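Local atomic coordinates of D-glycerate 3-kinase (Cryptococcus neoformans var. grubii serotype A, PDB entry 6CKG), a protein that probably transfers a phosphate group from ATP to D-glycerate, as expected of a kinase with the P-loop nucleotide-binding fold. Residues D86-H91 against N108-A113; E180-G185 against P293-F298; D246-I251 against D300-E305. All blocks are in the same frame, centred on the assembly; numbering follows the deposited sequence.

In the fold
From the N terminus, interaction 1 closes first: 86-91, after strand 79-83, meets 108-113 across an excursion that contains helix 91-100. Interaction 2 opens next, at the end of strand 176-180, and interaction 3 opens at strand 247-253. Residues 293-298 then close interaction 2 from helix 281-298, and 300-305 close interaction 3, so these two cross while interaction 1 lies in series before both. Interaction 2 lies between the others: G111 and P112 touch W182 on one side, and N184 and G185 touch F248 and I302 on the other. Interaction 1 ties together the loops flanking helix 91-100, interaction 2 the loop after strand 176-180 to helix 281-298, interaction 3 strand 247-253 to that helix's exit.

Interaction 1 of 3, residues D86-H91 against N108-A113; sequences DFYLTH and NGRGPA. With EDO (1,2-ethanediol), chain C.
Packing between Y88 and R110 carries this buried loop-to-loop contact. R110 CB lies over one face of the Y88 ring, 3.7 Å from its centroid and 10° off the normal, a CH-pi contact. The chain then leaves across the ring, with R110 CD 3.5 Å from Y88 CE2. With CG between the backbone N and the carbonyl carbon (chi1 71°) and the chain extended from there to NE, aliphatic carbons rather than the guanidinium meet the aromatic face. The guanidinium plane is tilted 45° to the ring, and NH1 is bonded to G159 O.

The same ring meets the backbone of G111, whose N comes obliquely to 3.3 Å from Y88 CE1, and whose CA is 3.5 Å from Y88 OH. That N is hydrogen-bonded to T115 OG1, and R110 O accepts from R290 NH2 of helix 281-298.

Apart from the ring, D86 OD2 receives a hydrogen bond from O2 of a 1,2-ethanediol at 2.7 Å, while D86 OD1 accepts one from Y152 N. The diol is probably a crystallisation additive.

The DDFY sequence ending at Y88, just after the second strand of a P-loop kinase core, is consistent with the acceptor-substrate region of uridine kinase and phosphoribulokinase relatives.

Interaction 2 of 3, residues E180-G185 against P293-F298; sequences EGWMNG and PSYELF. With EDO (1,2-ethanediol), chain D.
W182 reaches from the loop after strand 176-180 to S294 and Y295 on helix 281-298. In this P-loop kinase fold the strand ends in E180, a position consistent with a Walker B-like acidic residue, and the polypeptide then folds into a type I beta turn from G181 to N184, closed by N184 N bonding to G181 O at 3.2 Å.

Traced outward, W182 CB first meets Y295 OH at 3.9 Å. Its CG sits between the backbone N and the carbonyl carbon (chi1 74°), which lays the indole over M183 CB, with its benzo end reaching the helix. CE3 comes next, 3.8 Å from Y295 CE2. The six-membered ring and the phenol have centroids 5.5 Å apart and planes 52° apart, an oblique aromatic pair. Farther along, CZ3 lies 3.6 Å from S294 CB, and the far corner, CH2, meets S294 CB at 3.5 Å, at the indole edge near the ring plane. M183 CB stands 3.6 Å from the plane of the indole, over its centre. On the pyrrole side NE1 makes a weak hydrogen bond to G111 O, and Y291 of the same helix meets the indole edge-to-face. The aromatic group is thus held by a turn neighbour and by successive turns of helix 281-298.

Y295 OH is hydrogen-bonded to Q56 OE1, within the Walker A sequence GPQGAGKS, and W182 O accepts a hydrogen bond from Q53 NE2. E180 OE2 bonds to S83 OG, whereas its OE1 accepts from O2 of a 1,2-ethanediol, probably from the crystallisation liquor, across 3.3 Å.

Interaction 3 of 3, residues D246-I251 against D300-E305; sequences DCFVQI and DGIDKE
I302 pushes its branched side chain between F248 and Q250, two residues apart and on the same side of strand 247-253. The apolar part is a CH-pi contact: I302 CG2 stands 3.8 Å above one face of the F248 ring, displaced toward the rim, 4.2 Å from the centroid and 24° off the normal. Its nearest ring atom is F248 CE1. CG2 is set anti to the backbone N of I302 (chi1 -73° for CG1), which turns this methyl to the ring while CG1 and CD1 run on toward Q250.

I302 CD1 packs 3.5 Å from Q250 NE2, a van der Waals contact with an amide whose polar atoms are engaged elsewhere: NE2 is bonded to Q53 OE1 and OE1 to R315 NE, which fixes the rotation of the amide. Q250 and I302 belong to one beta-alpha-beta crossover of the P-loop core: strand 247-253 starts it, 300-305 lies in its connection after helix 281-298, and the adjacent parallel strand 313-318 ends it.

D303 N bonds to D300 O at 3.0 Å, closing the 3-10 turn that carries I302, and I302 O accepts from the indole NE1 of W309, whose rings also meet F248. D303 OD2 forms a salt bridge with R315 NH2, so R315 serves both D303 and Q250.

Interaction 1 of 3, residues D86-H91 against N108-A113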
ATOM      1  N   ASP A  86       6.016  -5.307   4.545  1.00 29.55           N
ATOM      2  CA  ASP A  86       6.486  -6.536   5.175  1.00 30.33           C
ATOM      3  C   ASP A  86       6.671  -7.660   4.169  1.00 27.92           C
ATOM      4  O   ASP A  86       7.205  -8.715   4.531  1.00 29.19           O
ATOM      5  CB  ASP A  86       5.520  -6.984   6.272  1.00 34.17           C
ATOM      6  CG  ASP A  86       5.630  -6.137   7.506  1.00 31.58           C
ATOM      7  OD1 ASP A  86       6.768  -5.962   7.990  1.00 32.99           O
ATOM      8  OD2 ASP A  86       4.585  -5.617   7.970  1.00 37.90           O
ATOM      9  N   PHE A  87       6.258  -7.441   2.923  1.00 26.46           N
ATOM     10  CA  PHE A  87       6.322  -8.426   1.858  1.00 22.97           C
ATOM     11  C   PHE A  87       7.342  -8.056   0.773  1.00 22.61           C
ATOM     12  O   PHE A  87       7.307  -8.617  -0.326  1.00 25.22           O
ATOM     13  CB  PHE A  87       4.930  -8.614   1.258  1.00 21.68           C
ATOM     14  CG  PHE A  87       3.965  -9.320   2.181  1.00 27.03           C
ATOM     15  CD1 PHE A  87       3.259  -8.618   3.151  1.00 28.56           C
ATOM     16  CD2 PHE A  87       3.764 -10.684   2.073  1.00 25.44           C
ATOM     17  CE1 PHE A  87       2.381  -9.275   4.000  1.00 33.51           C
ATOM     18  CE2 PHE A  87       2.883 -11.348   2.928  1.00 29.06           C
ATOM     19  CZ  PHE A  87       2.198 -10.643   3.886  1.00 30.24           C
ATOM     20  N   TYR A  88       8.267  -7.146   1.061  1.00 29.84           N
ATOM     21  CA  TYR A  88       9.405  -6.956   0.160  1.00 26.07           C
ATOM     22  C   TYR A  88      10.144  -8.275  -0.068  1.00 28.88           C
ATOM     23  O   TYR A  88      10.141  -9.172   0.783  1.00 28.08           O
ATOM     24  CB  TYR A  88      10.389  -5.938   0.737  1.00 27.03           C
ATOM     25  CG  TYR A  88      10.038  -4.470   0.582  1.00 26.17           C
ATOM     26  CD1 TYR A  88       9.661  -3.936  -0.653  1.00 25.55           C
ATOM     27  CD2 TYR A  88      10.134  -3.613   1.668  1.00 27.26           C
ATOM     28  CE1 TYR A  88       9.368  -2.597  -0.770  1.00 26.29           C
ATOM     29  CE2 TYR A  88       9.851  -2.284   1.559  1.00 28.52           C
ATOM     30  CZ  TYR A  88       9.466  -1.771   0.349  1.00 31.72           C
ATOM     31  OH  TYR A  88       9.195  -0.424   0.273  1.00 32.88           O
ATOM     32  N   LEU A  89      10.789  -8.384  -1.236  1.00 25.10           N
ATOM     33  CA  LEU A  89      11.709  -9.482  -1.505  1.00 27.82           C
ATOM     34  C   LEU A  89      12.719  -9.620  -0.378  1.00 26.07           C
ATOM     35  O   LEU A  89      13.075  -8.643   0.288  1.00 25.42           O
ATOM     36  CB  LEU A  89      12.470  -9.250  -2.825  1.00 31.12           C
ATOM     37  CG  LEU A  89      11.625  -9.202  -4.093  1.00 28.41           C
ATOM     38  CD1 LEU A  89      12.490  -8.675  -5.264  1.00 23.63           C
ATOM     39  CD2 LEU A  89      11.056 -10.597  -4.375  1.00 26.37           C
ATOM     40  N   THR A  90      13.187 -10.850  -0.166  1.00 29.13           N
ATOM     41  CA  THR A  90      14.346 -11.030   0.694  1.00 29.62           C
ATOM     42  C   THR A  90      15.509 -10.240   0.102  1.00 35.64           C
ATOM     43  O   THR A  90      15.510  -9.908  -1.083  1.00 31.56           O
ATOM     44  CB  THR A  90      14.730 -12.508   0.815  1.00 31.66           C
ATOM     45  OG1 THR A  90      15.184 -12.982  -0.455  1.00 33.50           O
ATOM     46  CG2 THR A  90      13.551 -13.353   1.273  1.00 34.89           C
ATOM     47  N   HIS A  91      16.504  -9.923   0.940  1.00 31.99           N
ATOM     48  CA  HIS A  91      17.660  -9.185   0.434  1.00 31.34           C
ATOM     49  C   HIS A  91      18.325  -9.921  -0.729  1.00 32.91           C
ATOM     50  O   HIS A  91      18.722  -9.302  -1.724  1.00 33.90           O
ATOM     51  CB  HIS A  91      18.672  -8.938   1.558  1.00 31.69           C
ATOM     52  CG  HIS A  91      19.792  -8.019   1.166  1.00 35.80           C
ATOM     53  ND1 HIS A  91      21.033  -8.478   0.778  1.00 37.01           N
ATOM     54  CD2 HIS A  91      19.848  -6.668   1.080  1.00 34.79           C
ATOM     55  CE1 HIS A  91      21.808  -7.451   0.477  1.00 38.47           C
ATOM     56  NE2 HIS A  91      21.110  -6.341   0.646  1.00 37.01           N
ATOM     57  N   ASN A 108      17.023  -0.641  -8.074  1.00 27.69           N
ATOM     58  CA  ASN A 108      18.302  -0.899  -7.432  1.00 38.88           C
ATOM     59  C   ASN A 108      18.160  -1.023  -5.920  1.00 37.88           C
ATOM     60  O   ASN A 108      19.168  -1.079  -5.213  1.00 43.48           O
ATOM     61  CB  ASN A 108      19.326   0.181  -7.814  1.00 39.42           C
ATOM     62  CG  ASN A 108      19.037   1.531  -7.177  1.00 52.43           C
ATOM     63  OD1 ASN A 108      18.080   1.691  -6.417  1.00 51.67           O
ATOM     64  ND2 ASN A 108      19.886   2.506  -7.470  1.00 60.54           N
ATOM     65  N   GLY A 109      16.931  -1.067  -5.427  1.00 32.81           N
ATOM     66  CA  GLY A 109      16.622  -1.283  -4.019  1.00 29.02           C
ATOM     67  C   GLY A 109      15.121  -1.392  -3.878  1.00 28.15           C
ATOM     68  O   GLY A 109      14.376  -1.193  -4.840  1.00 34.06           O
ATOM     69  N   ARG A 110      14.681  -1.688  -2.651  1.00 27.57           N
ATOM     70  CA  ARG A 110      13.263  -1.884  -2.377  1.00 23.90           C
ATOM     71  C   ARG A 110      12.451  -0.625  -2.682  1.00 31.15           C
ATOM     72  O   ARG A 110      12.948   0.505  -2.615  1.00 30.91           O
ATOM     73  CB  ARG A 110      13.040  -2.259  -0.906  1.00 26.27           C
ATOM     74  CG  ARG A 110      13.274  -1.107   0.060  1.00 29.70           C
ATOM     75  CD  ARG A 110      13.289  -1.574   1.525  1.00 32.12           C
ATOM     76  NE  ARG A 110      13.311  -0.434   2.435  1.00 32.08           N
ATOM     77  CZ  ARG A 110      14.292  -0.157   3.291  1.00 38.80           C
ATOM     78  NH1 ARG A 110      15.345  -0.960   3.397  1.00 42.73           N
ATOM     79  NH2 ARG A 110      14.207   0.919   4.063  1.00 33.37           N
ATOM     80  N   GLY A 111      11.163  -0.834  -2.960  1.00 26.34           N
ATOM     81  CA  GLY A 111      10.224   0.258  -3.055  1.00 23.46           C
ATOM     82  C   GLY A 111       9.121   0.011  -4.062  1.00 26.02           C
ATOM     83  O   GLY A 111       7.977  -0.301  -3.715  1.00 31.27           O
ATOM     84  N   PRO A 112       9.447   0.160  -5.338  1.00 28.95           N
ATOM     85  CA  PRO A 112       8.419   0.192  -6.380  1.00 27.28           C
ATOM     86  C   PRO A 112       7.995  -1.211  -6.795  1.00 27.42           C
ATOM     87  O   PRO A 112       8.532  -2.216  -6.323  1.00 26.12           O
ATOM     88  CB  PRO A 112       9.113   0.928  -7.537  1.00 29.49           C
ATOM     89  CG  PRO A 112      10.540   0.705  -7.317  1.00 33.29           C
ATOM     90  CD  PRO A 112      10.756   0.618  -5.833  1.00 27.64           C
ATOM     91  N   ALA A 113       7.000  -1.246  -7.688  1.00 24.30           N
ATOM     92  CA  ALA A 113       6.498  -2.480  -8.271  1.00 21.98           C
ATOM     93  C   ALA A 113       7.639  -3.315  -8.831  1.00 27.94           C
ATOM     94  O   ALA A 113       8.470  -2.826  -9.608  1.00 30.75           O
ATOM     95  CB  ALA A 113       5.474  -2.159  -9.372  1.00 27.19           C
TER
HETATM   96  C1  EDO C 401       2.812  -8.647   9.499  1.00 34.70           C
HETATM   97  O1  EDO C 401       4.142  -8.109   9.651  1.00 33.34           O
HETATM   98  C2  EDO C 401       2.368  -8.481   8.050  1.00 34.47           C
HETATM   99  O2  EDO C 401       2.330  -7.082   7.734  1.00 30.94           O

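Interaction 2 of 3, residues E180-G185 against P293-F298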
ATOM      1  N   GLU A 180      -2.786  -3.007   3.589  1.00 24.62           N
ATOM      2  CA  GLU A 180      -2.441  -1.615   3.349  1.00 31.51           C
ATOM      3  C   GLU A 180      -1.090  -1.487   2.658  1.00 31.37           C
ATOM      4  O   GLU A 180      -0.232  -2.372   2.740  1.00 27.72           O
ATOM      5  CB  GLU A 180      -2.408  -0.829   4.655  1.00 33.99           C
ATOM      6  CG  GLU A 180      -1.480  -1.412   5.679  1.00 44.53           C
ATOM      7  CD  GLU A 180      -0.458  -0.410   6.146  1.00 57.06           C
ATOM      8  OE1 GLU A 180      -0.174   0.542   5.384  1.00 64.50           O
ATOM      9  OE2 GLU A 180       0.060  -0.577   7.271  1.00 56.21           O
ATOM     10  N   GLY A 181      -0.897  -0.355   1.990  1.00 25.41           N
ATOM     11  CA  GLY A 181       0.345  -0.139   1.274  1.00 29.19           C
ATOM     12  C   GLY A 181       0.364   1.156   0.501  1.00 29.39           C
ATOM     13  O   GLY A 181      -0.680   1.609   0.030  1.00 24.61           O
ATOM     14  N   TRP A 182       1.554   1.756   0.356  1.00 27.45           N
ATOM     15  CA  TRP A 182       1.655   3.050  -0.315  1.00 32.78           C
ATOM     16  C   TRP A 182       1.178   2.978  -1.766  1.00 24.96           C
ATOM     17  O   TRP A 182       0.739   3.983  -2.323  1.00 23.68           O
ATOM     18  CB  TRP A 182       3.100   3.557  -0.243  1.00 25.25           C
ATOM     19  CG  TRP A 182       4.039   2.826  -1.169  1.00 27.26           C
ATOM     20  CD1 TRP A 182       4.719   1.674  -0.901  1.00 27.86           C
ATOM     21  CD2 TRP A 182       4.390   3.197  -2.516  1.00 27.76           C
ATOM     22  NE1 TRP A 182       5.482   1.305  -1.990  1.00 25.97           N
ATOM     23  CE2 TRP A 182       5.290   2.221  -2.995  1.00 25.56           C
ATOM     24  CE3 TRP A 182       4.032   4.261  -3.354  1.00 27.14           C
ATOM     25  CZ2 TRP A 182       5.846   2.276  -4.276  1.00 25.60           C
ATOM     26  CZ3 TRP A 182       4.579   4.320  -4.631  1.00 28.65           C
ATOM     27  CH2 TRP A 182       5.475   3.328  -5.084  1.00 28.19           C
ATOM     28  N   MET A 183       1.258   1.808  -2.392  1.00 25.70           N
ATOM     29  CA  MET A 183       0.840   1.638  -3.774  1.00 24.92           C
ATOM     30  C   MET A 183      -0.269   0.604  -3.918  1.00 23.95           C
ATOM     31  O   MET A 183      -0.484   0.090  -5.021  1.00 24.74           O
ATOM     32  CB  MET A 183       2.042   1.254  -4.659  1.00 25.69           C
ATOM     33  CG  MET A 183       2.827   0.024  -4.161  1.00 21.17           C
ATOM     34  SD  MET A 183       4.019  -0.723  -5.333  1.00 26.69           S
ATOM     35  CE  MET A 183       2.919  -1.776  -6.281  1.00 22.16           C
ATOM     36  N   ASN A 184      -0.968   0.259  -2.833  1.00 24.75           N
ATOM     37  CA  ASN A 184      -1.995  -0.765  -2.949  1.00 22.72           C
ATOM     38  C   ASN A 184      -3.077  -0.299  -3.918  1.00 21.67           C
ATOM     39  O   ASN A 184      -3.536   0.845  -3.858  1.00 22.95           O
ATOM     40  CB  ASN A 184      -2.589  -1.103  -1.566  1.00 22.39           C
ATOM     41  CG  ASN A 184      -1.802  -2.187  -0.856  1.00 27.72           C
ATOM     42  OD1 ASN A 184      -0.616  -2.386  -1.140  1.00 27.19           O
ATOM     43  ND2 ASN A 184      -2.452  -2.902   0.068  1.00 26.92           N
ATOM     44  N   GLY A 185      -3.464  -1.174  -4.835  1.00 23.50           N
ATOM     45  CA  GLY A 185      -4.477  -0.818  -5.809  1.00 23.04           C
ATOM     46  C   GLY A 185      -3.972  -0.030  -7.015  1.00 25.90           C
ATOM     47  O   GLY A 185      -4.728   0.143  -7.980  1.00 27.96           O
ATOM     48  N   PRO A 293       7.093   8.919  -9.142  1.00 31.86           N
ATOM     49  CA  PRO A 293       6.628   8.501 -10.478  1.00 33.85           C
ATOM     50  C   PRO A 293       5.503   7.486 -10.417  1.00 35.74           C
ATOM     51  O   PRO A 293       4.628   7.488 -11.292  1.00 27.55           O
ATOM     52  CB  PRO A 293       7.882   7.903 -11.135  1.00 32.37           C
ATOM     53  CG  PRO A 293       9.019   8.335 -10.311  1.00 31.21           C
ATOM     54  CD  PRO A 293       8.525   8.627  -8.945  1.00 26.88           C
ATOM     55  N   SER A 294       5.484   6.636  -9.384  1.00 26.35           N
ATOM     56  CA  SER A 294       4.407   5.664  -9.265  1.00 26.95           C
ATOM     57  C   SER A 294       3.086   6.338  -8.923  1.00 32.36           C
ATOM     58  O   SER A 294       2.039   5.932  -9.436  1.00 30.91           O
ATOM     59  CB  SER A 294       4.755   4.604  -8.212  1.00 26.55           C
ATOM     60  OG  SER A 294       5.685   3.663  -8.736  1.00 21.84           O
ATOM     61  N   TYR A 295       3.110   7.328  -8.019  1.00 27.33           N
ATOM     62  CA  TYR A 295       1.916   8.127  -7.755  1.00 29.92           C
ATOM     63  C   TYR A 295       1.428   8.810  -9.025  1.00 31.27           C
ATOM     64  O   TYR A 295       0.229   8.795  -9.328  1.00 26.86           O
ATOM     65  CB  TYR A 295       2.198   9.179  -6.676  1.00 33.29           C
ATOM     66  CG  TYR A 295       2.385   8.646  -5.265  1.00 37.29           C
ATOM     67  CD1 TYR A 295       1.293   8.363  -4.452  1.00 44.54           C
ATOM     68  CD2 TYR A 295       3.654   8.478  -4.733  1.00 33.31           C
ATOM     69  CE1 TYR A 295       1.465   7.891  -3.149  1.00 44.69           C
ATOM     70  CE2 TYR A 295       3.834   8.005  -3.433  1.00 40.87           C
ATOM     71  CZ  TYR A 295       2.742   7.714  -2.652  1.00 44.31           C
ATOM     72  OH  TYR A 295       2.935   7.258  -1.365  1.00 50.55           O
ATOM     73  N   GLU A 296       2.351   9.428  -9.773  1.00 30.31           N
ATOM     74  CA  GLU A 296       1.972  10.181 -10.968  1.00 30.44           C
ATOM     75  C   GLU A 296       1.329   9.283 -12.021  1.00 31.09           C
ATOM     76  O   GLU A 296       0.323   9.657 -12.635  1.00 35.14           O
ATOM     77  CB  GLU A 296       3.196  10.893 -11.548  1.00 25.72           C
ATOM     78  CG  GLU A 296       3.766  11.979 -10.637  1.00 28.90           C
ATOM     79  CD  GLU A 296       5.056  12.584 -11.164  1.00 33.06           C
ATOM     80  OE1 GLU A 296       5.379  12.372 -12.346  1.00 34.51           O
ATOM     81  OE2 GLU A 296       5.739  13.296 -10.401  1.00 37.03           O
ATOM     82  N   LEU A 297       1.894   8.094 -12.246  1.00 28.15           N
ATOM     83  CA  LEU A 297       1.469   7.232 -13.344  1.00 27.31           C
ATOM     84  C   LEU A 297       0.321   6.290 -12.997  1.00 29.54           C
ATOM     85  O   LEU A 297      -0.514   6.000 -13.860  1.00 26.93           O
ATOM     86  CB  LEU A 297       2.643   6.385 -13.827  1.00 23.89           C
ATOM     87  CG  LEU A 297       3.776   7.125 -14.534  1.00 29.44           C
ATOM     88  CD1 LEU A 297       4.828   6.118 -14.933  1.00 27.23           C
ATOM     89  CD2 LEU A 297       3.241   7.860 -15.755  1.00 27.17           C
ATOM     90  N   PHE A 298       0.287   5.752 -11.777  1.00 26.27           N
ATOM     91  CA  PHE A 298      -0.510   4.562 -11.491  1.00 27.01           C
ATOM     92  C   PHE A 298      -1.599   4.762 -10.446  1.00 26.16           C
ATOM     93  O   PHE A 298      -2.424   3.860 -10.258  1.00 26.55           O
ATOM     94  CB  PHE A 298       0.393   3.415 -11.000  1.00 23.65           C
ATOM     95  CG  PHE A 298       1.578   3.144 -11.872  1.00 25.47           C
ATOM     96  CD1 PHE A 298       1.443   3.004 -13.249  1.00 25.68           C
ATOM     97  CD2 PHE A 298       2.838   3.026 -11.308  1.00 26.81           C
ATOM     98  CE1 PHE A 298       2.553   2.738 -14.043  1.00 24.79           C
ATOM     99  CE2 PHE A 298       3.931   2.773 -12.083  1.00 24.95           C
ATOM    100  CZ  PHE A 298       3.791   2.638 -13.462  1.00 24.81           C
TER
HETATM  101  C1  EDO D 402      -1.950   5.407   5.214  1.00 74.98           C
HETATM  102  O1  EDO D 402      -1.107   6.432   4.678  1.00 78.03           O
HETATM  103  C2  EDO D 402      -1.188   4.090   5.326  1.00 69.34           C
HETATM  104  O2  EDO D 402      -1.391   3.295   4.150  1.00 69.55           O

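Interaction 3 of 3, residues D246-I251 against D300-E305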
ATOM      1  N   ASP A 246     -11.882  -6.697  -1.289  1.00 28.47           N
ATOM      2  CA  ASP A 246     -13.333  -6.542  -1.346  1.00 26.39           C
ATOM      3  C   ASP A 246     -13.780  -5.085  -1.331  1.00 27.54           C
ATOM      4  O   ASP A 246     -14.735  -4.724  -2.023  1.00 32.45           O
ATOM      5  CB  ASP A 246     -13.995  -7.267  -0.166  1.00 26.73           C
ATOM      6  CG  ASP A 246     -13.695  -8.750  -0.147  1.00 32.21           C
ATOM      7  OD1 ASP A 246     -13.794  -9.384  -1.210  1.00 37.97           O
ATOM      8  OD2 ASP A 246     -13.348  -9.282   0.926  1.00 28.91           O
ATOM      9  N   CYS A 247     -13.138  -4.245  -0.528  1.00 23.23           N
ATOM     10  CA  CYS A 247     -13.520  -2.841  -0.435  1.00 24.95           C
ATOM     11  C   CYS A 247     -12.256  -2.041  -0.156  1.00 25.55           C
ATOM     12  O   CYS A 247     -11.189  -2.602   0.089  1.00 24.31           O
ATOM     13  CB  CYS A 247     -14.609  -2.634   0.643  1.00 24.50           C
ATOM     14  SG  CYS A 247     -14.052  -3.047   2.322  1.00 26.15           S
ATOM     15  N   PHE A 248     -12.368  -0.715  -0.190  1.00 24.79           N
ATOM     16  CA  PHE A 248     -11.146   0.079  -0.268  1.00 25.33           C
ATOM     17  C   PHE A 248     -11.306   1.394   0.475  1.00 24.84           C
ATOM     18  O   PHE A 248     -12.347   2.058   0.379  1.00 23.47           O
ATOM     19  CB  PHE A 248     -10.781   0.365  -1.741  1.00 21.42           C
ATOM     20  CG  PHE A 248      -9.290   0.514  -2.002  1.00 23.36           C
ATOM     21  CD1 PHE A 248      -8.631   1.690  -1.686  1.00 24.64           C
ATOM     22  CD2 PHE A 248      -8.560  -0.520  -2.578  1.00 24.41           C
ATOM     23  CE1 PHE A 248      -7.261   1.852  -1.951  1.00 24.39           C
ATOM     24  CE2 PHE A 248      -7.180  -0.375  -2.843  1.00 22.47           C
ATOM     25  CZ  PHE A 248      -6.540   0.822  -2.532  1.00 22.93           C
ATOM     26  N   VAL A 249     -10.247   1.785   1.177  1.00 22.36           N
ATOM     27  CA  VAL A 249     -10.156   3.076   1.854  1.00 24.25           C
ATOM     28  C   VAL A 249      -8.911   3.778   1.334  1.00 26.39           C
ATOM     29  O   VAL A 249      -7.818   3.200   1.368  1.00 24.05           O
ATOM     30  CB  VAL A 249     -10.080   2.916   3.386  1.00 26.67           C
ATOM     31  CG1 VAL A 249      -9.958   4.288   4.069  1.00 25.76           C
ATOM     32  CG2 VAL A 249     -11.312   2.152   3.918  1.00 24.91           C
ATOM     33  N   GLN A 250      -9.065   5.018   0.872  1.00 25.96           N
ATOM     34  CA  GLN A 250      -7.934   5.769   0.337  1.00 27.60           C
ATOM     35  C   GLN A 250      -7.797   7.116   1.037  1.00 27.04           C
ATOM     36  O   GLN A 250      -8.785   7.826   1.229  1.00 31.03           O
ATOM     37  CB  GLN A 250      -8.074   5.974  -1.182  1.00 25.61           C
ATOM     38  CG  GLN A 250      -7.029   6.923  -1.751  1.00 23.03           C
ATOM     39  CD  GLN A 250      -7.204   7.178  -3.243  1.00 28.74           C
ATOM     40  OE1 GLN A 250      -8.273   7.582  -3.693  1.00 29.34           O
ATOM     41  NE2 GLN A 250      -6.155   6.925  -4.014  1.00 33.69           N
ATOM     42  N   ILE A 251      -6.576   7.462   1.430  1.00 26.04           N
ATOM     43  CA  ILE A 251      -6.267   8.791   1.942  1.00 29.05           C
ATOM     44  C   ILE A 251      -5.571   9.545   0.812  1.00 33.29           C
ATOM     45  O   ILE A 251      -4.470   9.174   0.395  1.00 32.15           O
ATOM     46  CB  ILE A 251      -5.385   8.732   3.194  1.00 32.19           C
ATOM     47  CG1 ILE A 251      -6.059   7.879   4.276  1.00 28.84           C
ATOM     48  CG2 ILE A 251      -5.140  10.135   3.712  1.00 34.93           C
ATOM     49  CD1 ILE A 251      -5.161   7.556   5.460  1.00 35.85           C
ATOM     50  N   ASP A 300      -4.242   6.479 -10.347  1.00 28.07           N
ATOM     51  CA  ASP A 300      -5.628   6.557 -10.793  1.00 32.59           C
ATOM     52  C   ASP A 300      -6.253   5.188 -10.998  1.00 29.01           C
ATOM     53  O   ASP A 300      -7.486   5.084 -11.005  1.00 30.12           O
ATOM     54  CB  ASP A 300      -5.745   7.375 -12.086  1.00 41.80           C
ATOM     55  CG  ASP A 300      -5.313   8.812 -11.899  1.00 57.78           C
ATOM     56  OD1 ASP A 300      -5.773   9.453 -10.929  1.00 59.66           O
ATOM     57  OD2 ASP A 300      -4.489   9.291 -12.706  1.00 71.32           O
ATOM     58  N   GLY A 301      -5.440   4.136 -11.126  1.00 28.10           N
ATOM     59  CA  GLY A 301      -5.969   2.785 -11.242  1.00 29.94           C
ATOM     60  C   GLY A 301      -6.774   2.324 -10.037  1.00 29.82           C
ATOM     61  O   GLY A 301      -7.473   1.306 -10.119  1.00 29.50           O
ATOM     62  N   ILE A 302      -6.674   3.035  -8.913  1.00 28.51           N
ATOM     63  CA  ILE A 302      -7.495   2.710  -7.742  1.00 24.18           C
ATOM     64  C   ILE A 302      -8.969   2.996  -8.012  1.00 29.21           C
ATOM     65  O   ILE A 302      -9.854   2.369  -7.415  1.00 28.55           O
ATOM     66  CB  ILE A 302      -6.988   3.510  -6.526  1.00 23.32           C
ATOM     67  CG1 ILE A 302      -5.658   2.931  -6.045  1.00 20.39           C
ATOM     68  CG2 ILE A 302      -8.021   3.499  -5.352  1.00 27.24           C
ATOM     69  CD1 ILE A 302      -4.956   3.810  -5.064  1.00 23.34           C
ATOM     70  N   ASP A 303      -9.253   3.886  -8.948  1.00 28.89           N
ATOM     71  CA  ASP A 303     -10.598   4.422  -9.164  1.00 24.40           C
ATOM     72  C   ASP A 303     -10.979   4.170 -10.622  1.00 30.74           C
ATOM     73  O   ASP A 303     -10.836   5.054 -11.465  1.00 28.20           O
ATOM     74  CB  ASP A 303     -10.600   5.899  -8.809  1.00 30.37           C
ATOM     75  CG  ASP A 303     -11.998   6.494  -8.778  1.00 37.78           C
ATOM     76  OD1 ASP A 303     -12.956   5.796  -9.159  1.00 32.01           O
ATOM     77  OD2 ASP A 303     -12.129   7.659  -8.363  1.00 37.57           O
ATOM     78  N   LYS A 304     -11.450   2.963 -10.928  1.00 33.82           N
ATOM     79  CA  LYS A 304     -11.807   2.650 -12.306  1.00 37.19           C
ATOM     80  C   LYS A 304     -12.762   1.466 -12.311  1.00 36.46           C
ATOM     81  O   LYS A 304     -12.869   0.730 -11.328  1.00 32.42           O
ATOM     82  CB  LYS A 304     -10.574   2.367 -13.175  1.00 32.45           C
ATOM     83  CG  LYS A 304      -9.803   1.136 -12.782  1.00 36.68           C
ATOM     84  CD  LYS A 304      -8.641   0.829 -13.754  1.00 39.17           C
ATOM     85  CE  LYS A 304      -7.828  -0.361 -13.216  1.00 35.65           C
ATOM     86  NZ  LYS A 304      -6.667  -0.775 -14.085  1.00 36.25           N
ATOM     87  N   GLU A 305     -13.438   1.285 -13.454  1.00 29.37           N
ATOM     88  CA  GLU A 305     -14.636   0.452 -13.503  1.00 27.50           C
ATOM     89  C   GLU A 305     -14.330  -1.023 -13.264  1.00 32.02           C
ATOM     90  O   GLU A 305     -15.189  -1.757 -12.761  1.00 34.39           O
ATOM     91  CB  GLU A 305     -15.345   0.660 -14.852  1.00 25.42           C
ATOM     92  CG  GLU A 305     -16.636  -0.139 -15.035  1.00 34.58           C
ATOM     93  CD  GLU A 305     -17.784   0.316 -14.118  1.00 33.81           C
ATOM     94  OE1 GLU A 305     -17.736   1.429 -13.547  1.00 34.48           O
ATOM     95  OE2 GLU A 305     -18.752  -0.448 -13.982  1.00 37.46           O
TER